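Local coordinates for protein prophage lambdalm01, antigen B (Listeria monocytogenes, PDB 4ACV) that probably serves as a tail terminator of a Listeria prophage, forming a six-subunit ring that would cap the tail tube during phage assembly, at residues T38-I43 and Y58-H63; H63-E68 and N108-A113; A95-G100 and E118-R123. All coordinates share one frame; numbering follows the deposited sequence.

Contact 1: T38-I43 and Y58-H63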
ATOM      1  N   THR B  38     -16.750  20.900 -13.506  1.00 34.21           N
ATOM      2  CA  THR B  38     -16.237  20.932 -12.147  1.00 24.39           C
ATOM      3  C   THR B  38     -17.035  19.999 -11.264  1.00 30.00           C
ATOM      4  O   THR B  38     -18.263  20.107 -11.176  1.00 31.77           O
ATOM      5  CB  THR B  38     -16.285  22.334 -11.568  1.00 25.96           C
ATOM      6  OG1 THR B  38     -15.637  23.233 -12.480  1.00 24.70           O
ATOM      7  CG2 THR B  38     -15.579  22.355 -10.204  1.00 22.90           C
ATOM      8  N   MET B  39     -16.317  19.095 -10.605  1.00 25.48           N
ATOM      9  CA  MET B  39     -16.907  18.015  -9.831  1.00 23.85           C
ATOM     10  C   MET B  39     -16.256  17.939  -8.476  1.00 21.16           C
ATOM     11  O   MET B  39     -15.064  18.190  -8.339  1.00 24.20           O
ATOM     12  CB  MET B  39     -16.685  16.669 -10.540  1.00 21.05           C
ATOM     13  CG  MET B  39     -17.515  16.460 -11.782  1.00 30.50           C
ATOM     14  SD  MET B  39     -17.013  14.978 -12.682  1.00 43.74           S
ATOM     15  CE  MET B  39     -15.228  15.112 -12.551  1.00 21.69           C
ATOM     16  N   ILE B  40     -17.040  17.564  -7.474  1.00 31.83           N
ATOM     17  CA  ILE B  40     -16.499  17.244  -6.155  1.00 29.66           C
ATOM     18  C   ILE B  40     -16.474  15.739  -5.985  1.00 26.87           C
ATOM     19  O   ILE B  40     -17.490  15.071  -6.148  1.00 31.12           O
ATOM     20  CB  ILE B  40     -17.333  17.855  -5.012  1.00 28.60           C
ATOM     21  CG1 ILE B  40     -17.738  19.287  -5.365  1.00 30.98           C
ATOM     22  CG2 ILE B  40     -16.548  17.812  -3.710  1.00 25.72           C
ATOM     23  CD1 ILE B  40     -18.657  19.945  -4.359  1.00 32.95           C
ATOM     24  N   GLU B  41     -15.302  15.204  -5.673  1.00 23.17           N
ATOM     25  CA  GLU B  41     -15.183  13.783  -5.400  1.00 18.89           C
ATOM     26  C   GLU B  41     -15.000  13.546  -3.902  1.00 23.91           C
ATOM     27  O   GLU B  41     -13.969  13.898  -3.332  1.00 28.55           O
ATOM     28  CB  GLU B  41     -14.007  13.191  -6.158  1.00 16.93           C
ATOM     29  CG  GLU B  41     -13.885  11.694  -5.990  1.00 25.68           C
ATOM     30  CD  GLU B  41     -12.492  11.185  -6.306  1.00 30.24           C
ATOM     31  OE1 GLU B  41     -11.565  12.007  -6.456  1.00 31.00           O
ATOM     32  OE2 GLU B  41     -12.322   9.960  -6.397  1.00 35.58           O
ATOM     33  N   MET B  42     -16.003  12.948  -3.269  1.00 21.73           N
ATOM     34  CA  MET B  42     -15.890  12.568  -1.871  1.00 24.81           C
ATOM     35  C   MET B  42     -14.949  11.378  -1.768  1.00 20.64           C
ATOM     36  O   MET B  42     -14.940  10.507  -2.627  1.00 25.17           O
ATOM     37  CB  MET B  42     -17.269  12.232  -1.291  1.00 26.32           C
ATOM     38  CG  MET B  42     -17.304  11.942   0.211  1.00 20.43           C
ATOM     39  SD  MET B  42     -16.947  13.337   1.346  1.00 34.35           S
ATOM     40  CE  MET B  42     -17.780  14.668   0.543  1.00 31.64           C
ATOM     41  N   ILE B  43     -14.134  11.353  -0.727  1.00 21.79           N
ATOM     42  CA  ILE B  43     -13.139  10.294  -0.584  1.00 15.91           C
ATOM     43  C   ILE B  43     -13.372   9.448   0.676  1.00 21.32           C
ATOM     44  O   ILE B  43     -13.639   8.258   0.580  1.00 21.32           O
ATOM     45  CB  ILE B  43     -11.720  10.882  -0.586  1.00 15.16           C
ATOM     46  CG1 ILE B  43     -11.464  11.620  -1.911  1.00 18.43           C
ATOM     47  CG2 ILE B  43     -10.688   9.793  -0.333  1.00 14.66           C
ATOM     48  CD1 ILE B  43     -10.375  12.677  -1.810  1.00 21.07           C
ATOM     49  N   TYR B  58     -13.629  15.014   7.173  1.00 17.41           N
ATOM     50  CA  TYR B  58     -14.085  14.570   5.865  1.00 18.08           C
ATOM     51  C   TYR B  58     -13.067  14.982   4.810  1.00 19.96           C
ATOM     52  O   TYR B  58     -12.566  16.118   4.803  1.00 19.40           O
ATOM     53  CB  TYR B  58     -15.436  15.197   5.505  1.00 19.37           C
ATOM     54  CG  TYR B  58     -16.577  14.977   6.485  1.00 22.11           C
ATOM     55  CD1 TYR B  58     -16.556  15.534   7.760  1.00 23.39           C
ATOM     56  CD2 TYR B  58     -17.707  14.263   6.110  1.00 24.21           C
ATOM     57  CE1 TYR B  58     -17.618  15.354   8.647  1.00 17.87           C
ATOM     58  CE2 TYR B  58     -18.775  14.091   6.982  1.00 27.64           C
ATOM     59  CZ  TYR B  58     -18.724  14.637   8.247  1.00 26.42           C
ATOM     60  OH  TYR B  58     -19.785  14.450   9.103  1.00 29.08           O
ATOM     61  N   ARG B  59     -12.779  14.062   3.900  1.00 19.09           N
ATOM     62  CA  ARG B  59     -11.883  14.347   2.792  1.00 15.30           C
ATOM     63  C   ARG B  59     -12.600  14.265   1.447  1.00 18.01           C
ATOM     64  O   ARG B  59     -13.378  13.350   1.181  1.00 20.95           O
ATOM     65  CB  ARG B  59     -10.668  13.429   2.826  1.00 15.99           C
ATOM     66  CG  ARG B  59      -9.800  13.656   4.050  1.00 21.77           C
ATOM     67  CD  ARG B  59      -8.598  12.704   4.152  1.00 20.85           C
ATOM     68  NE  ARG B  59      -8.238  12.571   5.562  1.00 48.22           N
ATOM     69  CZ  ARG B  59      -8.570  11.538   6.337  1.00 58.56           C
ATOM     70  NH1 ARG B  59      -9.230  10.498   5.834  1.00 62.98           N
ATOM     71  NH2 ARG B  59      -8.217  11.533   7.617  1.00 56.12           N
ATOM     72  N   PHE B  60     -12.342  15.244   0.600  1.00 23.34           N
ATOM     73  CA  PHE B  60     -12.921  15.245  -0.729  1.00 27.79           C
ATOM     74  C   PHE B  60     -11.974  16.008  -1.636  1.00 26.01           C
ATOM     75  O   PHE B  60     -11.059  16.695  -1.167  1.00 31.08           O
ATOM     76  CB  PHE B  60     -14.318  15.879  -0.705  1.00 15.51           C
ATOM     77  CG  PHE B  60     -14.323  17.292  -0.210  1.00 23.63           C
ATOM     78  CD1 PHE B  60     -14.015  18.343  -1.074  1.00 19.52           C
ATOM     79  CD2 PHE B  60     -14.615  17.577   1.116  1.00 22.14           C
ATOM     80  CE1 PHE B  60     -14.007  19.656  -0.628  1.00 19.65           C
ATOM     81  CE2 PHE B  60     -14.610  18.891   1.574  1.00 23.62           C
ATOM     82  CZ  PHE B  60     -14.309  19.935   0.694  1.00 22.24           C
ATOM     83  N   ALA B  61     -12.187  15.884  -2.936  1.00 23.28           N
ATOM     84  CA  ALA B  61     -11.333  16.557  -3.905  1.00 22.51           C
ATOM     85  C   ALA B  61     -12.176  17.329  -4.902  1.00 21.10           C
ATOM     86  O   ALA B  61     -13.270  16.895  -5.276  1.00 24.93           O
ATOM     87  CB  ALA B  61     -10.446  15.537  -4.635  1.00 19.27           C
ATOM     88  N   ILE B  62     -11.676  18.477  -5.328  1.00 18.03           N
ATOM     89  CA  ILE B  62     -12.322  19.206  -6.406  1.00 19.78           C
ATOM     90  C   ILE B  62     -11.615  18.910  -7.716  1.00 22.33           C
ATOM     91  O   ILE B  62     -10.408  19.119  -7.828  1.00 23.61           O
ATOM     92  CB  ILE B  62     -12.310  20.715  -6.166  1.00 26.51           C
ATOM     93  CG1 ILE B  62     -13.012  21.040  -4.850  1.00 26.68           C
ATOM     94  CG2 ILE B  62     -12.977  21.434  -7.334  1.00 28.90           C
ATOM     95  CD1 ILE B  62     -14.473  20.630  -4.827  1.00 31.63           C
ATOM     96  N   HIS B  63     -12.375  18.407  -8.690  1.00 26.88           N
ATOM     97  CA  HIS B  63     -11.866  18.137 -10.028  1.00 25.16           C
ATOM     98  C   HIS B  63     -12.298  19.225 -10.993  1.00 28.52           C
ATOM     99  O   HIS B  63     -13.477  19.354 -11.291  1.00 29.20           O
ATOM    100  CB  HIS B  63     -12.361  16.784 -10.533  1.00 30.82           C
ATOM    101  CG  HIS B  63     -11.828  15.625  -9.757  1.00 27.35           C
ATOM    102  ND1 HIS B  63     -10.644  14.999 -10.075  1.00 23.09           N
ATOM    103  CD2 HIS B  63     -12.312  14.982  -8.665  1.00 20.53           C
ATOM    104  CE1 HIS B  63     -10.427  14.015  -9.223  1.00 26.24           C
ATOM    105  NE2 HIS B  63     -11.425  13.986  -8.359  1.00 23.00           N
TER
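Glu41 and His63 meet across the beta hairpin made by strands 37-48 and 55-66, two neighbours in the antiparallel sheet of this tail-terminator-like fold. Met39 with His63 and Glu41 with Ala61 are its hydrogen-bonded pairs; the bond from Glu41 N to Ala61 O, 2.7 Å long, is typical of the set. Ile40 with Ile62, and beyond Glu41 Met42 with Phe60, form the alternating non-hydrogen-bonded pairs, whose side chains turn to the other face, where Leu10 of helix 6-19 and Ile77 of helix 71-82 pack on them. There Ile62 CD1 lies 3.6 Å from Ile40 CG1, while Ile40 CG2 reaches Phe60 CD1 at 3.7 Å. The Glu41 side chain can be followed outward. Its CB rests against the edge of the imidazole, 3.5 Å from His63 CD2. CG, set opposite the backbone N (chi1 -176°), carries the chain on in extended form, past the NE2 corner of the ring. CD therefore brings OE1 within hydrogen-bonding distance of that nitrogen. Ring and carboxylate planes stand 49° apart, and His63 ND1 is bonded in turn to His112, which should hold the ring's rotation from both nitrogens. At the tip, His63 NE2 donates its N-H to Glu41 OE1 at 2.7 Å, nearly straight at 170°, the oxygen lying in the ring plane although the nitrogen sits above the carboxylate plane.

Contact 2: H63-E68 and N108-A113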
ATOM      1  N   HIS B  63     -12.375  18.407  -8.690  1.00 26.88           N
ATOM      2  CA  HIS B  63     -11.866  18.137 -10.028  1.00 25.16           C
ATOM      3  C   HIS B  63     -12.298  19.225 -10.993  1.00 28.52           C
ATOM      4  O   HIS B  63     -13.477  19.354 -11.291  1.00 29.20           O
ATOM      5  CB  HIS B  63     -12.361  16.784 -10.533  1.00 30.82           C
ATOM      6  CG  HIS B  63     -11.828  15.625  -9.757  1.00 27.35           C
ATOM      7  ND1 HIS B  63     -10.644  14.999 -10.075  1.00 23.09           N
ATOM      8  CD2 HIS B  63     -12.312  14.982  -8.665  1.00 20.53           C
ATOM      9  CE1 HIS B  63     -10.427  14.015  -9.223  1.00 26.24           C
ATOM     10  NE2 HIS B  63     -11.425  13.986  -8.359  1.00 23.00           N
ATOM     11  N   HIS B  64     -11.335  20.000 -11.475  1.00 33.33           N
ATOM     12  CA  HIS B  64     -11.598  21.108 -12.392  1.00 33.80           C
ATOM     13  C   HIS B  64     -10.997  20.818 -13.776  1.00 32.48           C
ATOM     14  O   HIS B  64      -9.784  20.928 -13.968  1.00 28.88           O
ATOM     15  CB  HIS B  64     -11.023  22.406 -11.804  1.00 28.74           C
ATOM     16  CG  HIS B  64     -11.487  23.655 -12.489  1.00 31.06           C
ATOM     17  ND1 HIS B  64     -12.820  23.929 -12.723  1.00 27.42           N
ATOM     18  CD2 HIS B  64     -10.798  24.724 -12.961  1.00 32.95           C
ATOM     19  CE1 HIS B  64     -12.929  25.103 -13.321  1.00 27.11           C
ATOM     20  NE2 HIS B  64     -11.718  25.608 -13.474  1.00 33.31           N
ATOM     21  N   TYR B  65     -11.851  20.432 -14.726  1.00 32.63           N
ATOM     22  CA  TYR B  65     -11.428  20.186 -16.110  1.00 32.49           C
ATOM     23  C   TYR B  65     -11.724  21.382 -16.996  1.00 35.69           C
ATOM     24  O   TYR B  65     -12.847  21.870 -17.033  1.00 40.78           O
ATOM     25  CB  TYR B  65     -12.153  18.982 -16.707  1.00 33.04           C
ATOM     26  CG  TYR B  65     -11.866  17.663 -16.053  1.00 29.85           C
ATOM     27  CD1 TYR B  65     -12.531  17.285 -14.893  1.00 29.31           C
ATOM     28  CD2 TYR B  65     -10.950  16.776 -16.609  1.00 29.27           C
ATOM     29  CE1 TYR B  65     -12.281  16.056 -14.293  1.00 29.17           C
ATOM     30  CE2 TYR B  65     -10.695  15.550 -16.021  1.00 30.30           C
ATOM     31  CZ  TYR B  65     -11.365  15.194 -14.860  1.00 32.53           C
ATOM     32  OH  TYR B  65     -11.123  13.973 -14.263  1.00 38.82           O
ATOM     33  N   THR B  66     -10.723  21.828 -17.738  1.00 34.87           N
ATOM     34  CA  THR B  66     -10.876  22.974 -18.618  1.00 33.36           C
ATOM     35  C   THR B  66     -10.133  22.714 -19.918  1.00 35.72           C
ATOM     36  O   THR B  66      -9.247  21.862 -19.975  1.00 38.00           O
ATOM     37  CB  THR B  66     -10.290  24.226 -17.972  1.00 28.65           C
ATOM     38  OG1 THR B  66      -9.013  23.902 -17.417  1.00 28.51           O
ATOM     39  CG2 THR B  66     -11.195  24.719 -16.866  1.00 26.27           C
ATOM     40  N   ASN B  67     -10.502  23.449 -20.958  1.00 37.58           N
ATOM     41  CA  ASN B  67      -9.828  23.354 -22.251  1.00 43.76           C
ATOM     42  C   ASN B  67      -8.342  23.710 -22.190  1.00 44.32           C
ATOM     43  O   ASN B  67      -7.555  23.297 -23.044  1.00 45.08           O
ATOM     44  CB  ASN B  67     -10.524  24.262 -23.257  1.00 40.65           C
ATOM     45  CG  ASN B  67     -11.850  23.718 -23.695  1.00 43.87           C
ATOM     46  OD1 ASN B  67     -12.756  24.471 -24.051  1.00 48.56           O
ATOM     47  ND2 ASN B  67     -11.979  22.396 -23.670  1.00 39.35           N
ATOM     48  N   GLU B  68      -7.972  24.497 -21.185  1.00 45.20           N
ATOM     49  CA  GLU B  68      -6.587  24.906 -20.994  1.00 45.58           C
ATOM     50  C   GLU B  68      -6.365  25.398 -19.563  1.00 41.32           C
ATOM     51  O   GLU B  68      -7.305  25.465 -18.779  1.00 41.76           O
ATOM     52  CB  GLU B  68      -6.219  25.995 -21.992  1.00 45.65           C
ATOM     53  CG  GLU B  68      -6.914  27.299 -21.743  1.00 47.34           C
ATOM     54  CD  GLU B  68      -6.670  28.278 -22.863  1.00 62.66           C
ATOM     55  OE1 GLU B  68      -6.460  27.824 -24.007  1.00 61.87           O
ATOM     56  OE2 GLU B  68      -6.685  29.499 -22.601  1.00 72.41           O
ATOM     57  N   ASN B 108      -6.059  13.729 -22.550  1.00 65.34           N
ATOM     58  CA  ASN B 108      -6.531  13.901 -23.912  1.00 63.29           C
ATOM     59  C   ASN B 108      -6.417  15.366 -24.298  1.00 56.72           C
ATOM     60  O   ASN B 108      -5.324  15.882 -24.511  1.00 52.14           O
ATOM     61  CB  ASN B 108      -7.978  13.421 -24.048  1.00 66.77           C
ATOM     62  N   THR B 109      -7.554  16.044 -24.358  1.00 54.63           N
ATOM     63  CA  THR B 109      -7.579  17.439 -24.774  1.00 51.19           C
ATOM     64  C   THR B 109      -7.978  18.377 -23.629  1.00 42.47           C
ATOM     65  O   THR B 109      -8.265  19.549 -23.841  1.00 38.39           O
ATOM     66  CB  THR B 109      -8.527  17.630 -25.981  1.00 53.07           C
ATOM     67  OG1 THR B 109      -9.738  16.894 -25.757  1.00 52.33           O
ATOM     68  CG2 THR B 109      -7.865  17.126 -27.264  1.00 46.67           C
ATOM     69  N   LEU B 110      -7.991  17.858 -22.410  1.00 47.71           N
ATOM     70  CA  LEU B 110      -8.366  18.680 -21.260  1.00 44.98           C
ATOM     71  C   LEU B 110      -7.207  18.849 -20.293  1.00 38.00           C
ATOM     72  O   LEU B 110      -6.326  17.993 -20.197  1.00 39.48           O
ATOM     73  CB  LEU B 110      -9.580  18.085 -20.535  1.00 41.00           C
ATOM     74  CG  LEU B 110     -10.875  18.018 -21.357  1.00 46.15           C
ATOM     75  CD1 LEU B 110     -11.930  17.119 -20.700  1.00 40.79           C
ATOM     76  CD2 LEU B 110     -11.432  19.420 -21.625  1.00 46.93           C
ATOM     77  N   ILE B 111      -7.201  19.979 -19.605  1.00 31.57           N
ATOM     78  CA  ILE B 111      -6.357  20.168 -18.436  1.00 27.53           C
ATOM     79  C   ILE B 111      -7.143  19.760 -17.170  1.00 31.51           C
ATOM     80  O   ILE B 111      -8.208  20.300 -16.857  1.00 33.32           O
ATOM     81  CB  ILE B 111      -5.858  21.623 -18.339  1.00 29.54           C
ATOM     82  CG1 ILE B 111      -5.072  22.001 -19.608  1.00 30.44           C
ATOM     83  CG2 ILE B 111      -5.022  21.827 -17.083  1.00 22.57           C
ATOM     84  CD1 ILE B 111      -3.889  21.093 -19.903  1.00 31.60           C
ATOM     85  N   HIS B 112      -6.625  18.771 -16.462  1.00 31.64           N
ATOM     86  CA  HIS B 112      -7.313  18.256 -15.300  1.00 26.02           C
ATOM     87  C   HIS B 112      -6.628  18.751 -14.035  1.00 28.61           C
ATOM     88  O   HIS B 112      -5.480  18.404 -13.767  1.00 28.11           O
ATOM     89  CB  HIS B 112      -7.344  16.723 -15.338  1.00 25.80           C
ATOM     90  CG  HIS B 112      -7.961  16.104 -14.119  1.00 33.13           C
ATOM     91  ND1 HIS B 112      -7.873  14.758 -13.840  1.00 36.15           N
ATOM     92  CD2 HIS B 112      -8.673  16.655 -13.104  1.00 26.00           C
ATOM     93  CE1 HIS B 112      -8.501  14.505 -12.703  1.00 30.86           C
ATOM     94  NE2 HIS B 112      -8.993  15.638 -12.240  1.00 29.16           N
ATOM     95  N   ALA B 113      -7.334  19.578 -13.271  1.00 29.64           N
ATOM     96  CA  ALA B 113      -6.829  20.061 -11.988  1.00 24.99           C
ATOM     97  C   ALA B 113      -7.572  19.414 -10.826  1.00 28.11           C
ATOM     98  O   ALA B 113      -8.797  19.390 -10.780  1.00 25.46           O
ATOM     99  CB  ALA B 113      -6.917  21.569 -11.899  1.00 23.58           C
TER
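His112 and Tyr65 stack where the C-terminal end of strand 55-66 meets the antiparallel N-terminal end of strand 110-122. Theirs is an offset stack, with centroids 4.0 Å apart and planes at 16°. His112 CD2 lies over one face of the phenol ring toward its rim, and Tyr65 OH comes back over a face of the imidazole, 3.1 Å from His112 CE1. The histidine reaches this place because CG is opposite its backbone N (chi1 176°), which carries the ring along the sheet toward His63.

Polar contacts begin at the edge of that imidazole. His112 NE2 and His63 ND1 share a hydrogen bond of 2.8 Å that is almost linear, the rings meeting rim to rim rather than stacking. The other ring nitrogen, His112 ND1, is bonded to Glu107. Backbone bonds supply the rest: His64 pairs with Ala113 in both directions, as does Thr66 with Ile111, the shortest of the four being His64 N to Ala113 O at 2.7 Å. As the strand gives way to loop, Thr66 OG1 donates to Glu68 O at 2.7 Å.

Apolar packing is looser. Tyr65 CD2 stands 4.2 Å from Leu110 CD1, and Ile111 CG1 covers the backbone of Glu68, 3.6 Å from its CA.

Chemically, a chain of hydrogen-bonded side chains runs from Glu41 through His63 and His112 to Glu107. If each ring directs one N-H to its carboxylate, the shared bond would leave one imidazole neutral and the other probably positively charged, and the shared proton could sit on either ring.

Contact 3: A95-G100 and E118-R123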
ATOM      1  N   ALA B  95     -12.325  23.717  10.578  1.00 22.91           N
ATOM      2  CA  ALA B  95     -11.140  23.979   9.765  1.00 28.01           C
ATOM      3  C   ALA B  95     -11.252  23.381   8.374  1.00 24.48           C
ATOM      4  O   ALA B  95     -11.794  22.293   8.198  1.00 23.44           O
ATOM      5  CB  ALA B  95      -9.897  23.445  10.450  1.00 32.14           C
ATOM      6  N   VAL B  96     -10.723  24.101   7.395  1.00 20.70           N
ATOM      7  CA  VAL B  96     -10.639  23.625   6.024  1.00 21.48           C
ATOM      8  C   VAL B  96      -9.169  23.599   5.635  1.00 23.23           C
ATOM      9  O   VAL B  96      -8.494  24.617   5.699  1.00 27.82           O
ATOM     10  CB  VAL B  96     -11.410  24.558   5.057  1.00 23.90           C
ATOM     11  CG1 VAL B  96     -11.313  24.044   3.620  1.00 20.05           C
ATOM     12  CG2 VAL B  96     -12.878  24.717   5.503  1.00 17.26           C
ATOM     13  N   ARG B  97      -8.677  22.427   5.249  1.00 21.88           N
ATOM     14  CA  ARG B  97      -7.264  22.234   4.951  1.00 28.23           C
ATOM     15  C   ARG B  97      -7.047  21.606   3.581  1.00 25.07           C
ATOM     16  O   ARG B  97      -7.796  20.718   3.177  1.00 25.04           O
ATOM     17  CB  ARG B  97      -6.630  21.279   5.972  1.00 30.85           C
ATOM     18  CG  ARG B  97      -6.526  21.782   7.378  1.00 41.86           C
ATOM     19  CD  ARG B  97      -5.862  20.716   8.238  1.00 51.09           C
ATOM     20  NE  ARG B  97      -6.435  20.642   9.580  1.00 60.76           N
ATOM     21  CZ  ARG B  97      -7.561  19.999   9.888  1.00 64.66           C
ATOM     22  NH1 ARG B  97      -8.259  19.379   8.948  1.00 59.96           N
ATOM     23  NH2 ARG B  97      -7.994  19.982  11.144  1.00 69.12           N
ATOM     24  N   HIS B  98      -6.009  22.051   2.878  1.00 24.45           N
ATOM     25  CA  HIS B  98      -5.479  21.259   1.781  1.00 21.94           C
ATOM     26  C   HIS B  98      -4.832  20.060   2.427  1.00 19.00           C
ATOM     27  O   HIS B  98      -4.094  20.181   3.399  1.00 19.04           O
ATOM     28  CB  HIS B  98      -4.426  22.009   0.974  1.00 18.79           C
ATOM     29  CG  HIS B  98      -4.960  23.196   0.238  1.00 20.11           C
ATOM     30  ND1 HIS B  98      -5.937  23.094  -0.727  1.00 21.78           N
ATOM     31  CD2 HIS B  98      -4.633  24.507   0.307  1.00 21.69           C
ATOM     32  CE1 HIS B  98      -6.198  24.294  -1.211  1.00 21.23           C
ATOM     33  NE2 HIS B  98      -5.426  25.169  -0.596  1.00 22.83           N
ATOM     34  N   CYS B  99      -5.130  18.895   1.883  1.00 20.59           N
ATOM     35  CA  CYS B  99      -4.630  17.673   2.430  1.00 18.15           C
ATOM     36  C   CYS B  99      -4.752  16.611   1.368  1.00 22.62           C
ATOM     37  O   CYS B  99      -5.831  16.390   0.819  1.00 27.21           O
ATOM     38  CB  CYS B  99      -5.451  17.287   3.659  1.00 27.38           C
ATOM     39  SG  CYS B  99      -4.953  15.721   4.397  1.00 28.08           S
ATOM     40  N   GLY B 100      -3.636  15.950   1.085  1.00 18.14           N
ATOM     41  CA  GLY B 100      -3.616  14.882   0.110  1.00 15.27           C
ATOM     42  C   GLY B 100      -3.187  15.322  -1.283  1.00 20.33           C
ATOM     43  O   GLY B 100      -2.472  16.313  -1.463  1.00 17.42           O
ATOM     44  N   GLU B 118      -9.339  18.483   3.388  1.00 19.05           N
ATOM     45  CA  GLU B 118      -9.815  17.811   4.579  1.00 23.87           C
ATOM     46  C   GLU B 118     -10.515  18.852   5.417  1.00 23.19           C
ATOM     47  O   GLU B 118      -9.936  19.883   5.737  1.00 23.27           O
ATOM     48  CB  GLU B 118      -8.657  17.235   5.382  1.00 23.99           C
ATOM     49  CG  GLU B 118      -9.093  16.673   6.717  1.00 26.96           C
ATOM     50  CD  GLU B 118      -7.944  16.088   7.496  1.00 30.83           C
ATOM     51  OE1 GLU B 118      -7.298  16.838   8.261  1.00 34.10           O
ATOM     52  OE2 GLU B 118      -7.682  14.881   7.333  1.00 33.17           O
ATOM     53  N   VAL B 119     -11.766  18.593   5.765  1.00 18.91           N
ATOM     54  CA  VAL B 119     -12.475  19.490   6.658  1.00 18.69           C
ATOM     55  C   VAL B 119     -12.787  18.818   7.979  1.00 23.73           C
ATOM     56  O   VAL B 119     -13.139  17.645   8.018  1.00 21.71           O
ATOM     57  CB  VAL B 119     -13.785  20.026   6.044  1.00 19.61           C
ATOM     58  CG1 VAL B 119     -13.485  20.830   4.791  1.00 21.44           C
ATOM     59  CG2 VAL B 119     -14.742  18.888   5.761  1.00 17.07           C
ATOM     60  N   SER B 120     -12.639  19.585   9.057  1.00 28.35           N
ATOM     61  CA  SER B 120     -13.012  19.155  10.396  1.00 23.33           C
ATOM     62  C   SER B 120     -14.334  19.789  10.787  1.00 29.57           C
ATOM     63  O   SER B 120     -14.513  21.010  10.708  1.00 21.76           O
ATOM     64  CB  SER B 120     -11.946  19.541  11.421  1.00 24.55           C
ATOM     65  OG  SER B 120     -10.788  18.744  11.270  1.00 37.23           O
ATOM     66  N   ILE B 121     -15.255  18.937  11.212  1.00 29.85           N
ATOM     67  CA  ILE B 121     -16.568  19.365  11.646  1.00 30.35           C
ATOM     68  C   ILE B 121     -16.830  18.909  13.087  1.00 28.11           C
ATOM     69  O   ILE B 121     -16.573  17.763  13.460  1.00 26.40           O
ATOM     70  CB  ILE B 121     -17.648  18.841  10.682  1.00 24.80           C
ATOM     71  CG1 ILE B 121     -17.386  19.402   9.287  1.00 21.57           C
ATOM     72  CG2 ILE B 121     -19.048  19.192  11.191  1.00 21.98           C
ATOM     73  CD1 ILE B 121     -18.404  19.002   8.256  1.00 23.24           C
ATOM     74  N   CYS B 122     -17.334  19.822  13.900  1.00 27.45           N
ATOM     75  CA  CYS B 122     -17.532  19.530  15.310  1.00 38.73           C
ATOM     76  C   CYS B 122     -19.008  19.546  15.672  1.00 38.34           C
ATOM     77  O   CYS B 122     -19.796  20.269  15.061  1.00 32.19           O
ATOM     78  CB  CYS B 122     -16.764  20.532  16.179  1.00 45.74           C
ATOM     79  SG  CYS B 122     -16.889  20.229  17.956  1.00 69.99           S
ATOM     80  N   ARG B 123     -19.371  18.727  16.654  1.00 40.90           N
ATOM     81  CA  ARG B 123     -20.719  18.723  17.206  1.00 46.23           C
ATOM     82  C   ARG B 123     -20.660  18.356  18.684  1.00 49.40           C
ATOM     83  O   ARG B 123     -20.609  19.234  19.542  1.00 57.44           O
ATOM     84  CB  ARG B 123     -21.623  17.749  16.446  1.00 45.49           C
ATOM     85  CG  ARG B 123     -21.371  16.283  16.755  1.00 40.15           C
ATOM     86  CD  ARG B 123     -22.104  15.411  15.758  1.00 44.74           C
ATOM     87  NE  ARG B 123     -21.994  13.996  16.084  1.00 46.09           N
ATOM     88  CZ  ARG B 123     -20.974  13.222  15.735  1.00 44.85           C
ATOM     89  NH1 ARG B 123     -19.964  13.719  15.040  1.00 47.41           N
ATOM     90  NH2 ARG B 123     -20.966  11.947  16.085  1.00 45.31           N
TER
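Strands 92-99 and 110-122 are antiparallel neighbours in the main sheet, and Arg97, Glu118 and Ser120 build a polar cluster on one face of their junction. Ala95 with Ser120 and Arg97 with Glu118 are the hydrogen-bonded pairs. Arg97 N to Glu118 O (2.9 Å) and Glu118 N to Arg97 O (2.7 Å) tie the second pair, whereas Ala95 N to Ser120 O is weak. Val96 and Val119 face the opposite way, side by side, with Val96 CG2 4.0 Å from Val119 CG1. Close to the turn of the chain at Gly100, Cys99 CB settles against Glu118 CB at 3.6 Å. Gly100 itself pairs with a strand of a neighbouring subunit, so the sheet continues across the interface. Glu118 is a shared anion: Arg59 and Lys57 of strand 55-66 also form salt bridges with its carboxylate. Arg97 joins it from the other strand: Arg97 NH1 lies 2.8 Å from Glu118 OE1, with guanidinium and carboxylate planes perpendicular. Ser120 OG, which also bonds Glu48, probably limits the swing of the guanidinium. It takes a hydrogen bond from Arg97 NH2 at 3.1 Å, the oxygen lying at the guanidinium's edge and close to its plane.

How the contacts relate
From the N terminus, contact 1 comes first, closing the hairpin of strands 37-48 and 55-66 over a short connection. Contact 2 opens on the last residue of contact 1, His63, and spans helix 71-82 and strands 92-99 and 101-107 before strand 110-122 returns. Contact 3 starts inside that excursion and closes beyond it, so contacts 2 and 3 cross rather than nest. Both draw on strand 110-122, but their centres are about 26 Å apart, on opposite sides of the chain's centre. Contact 1 lies between and touches each: Thr38 reaches His64 of contact 2, while Arg59 reaches Glu118 of contact 3. Together they tie four strands into one sheet.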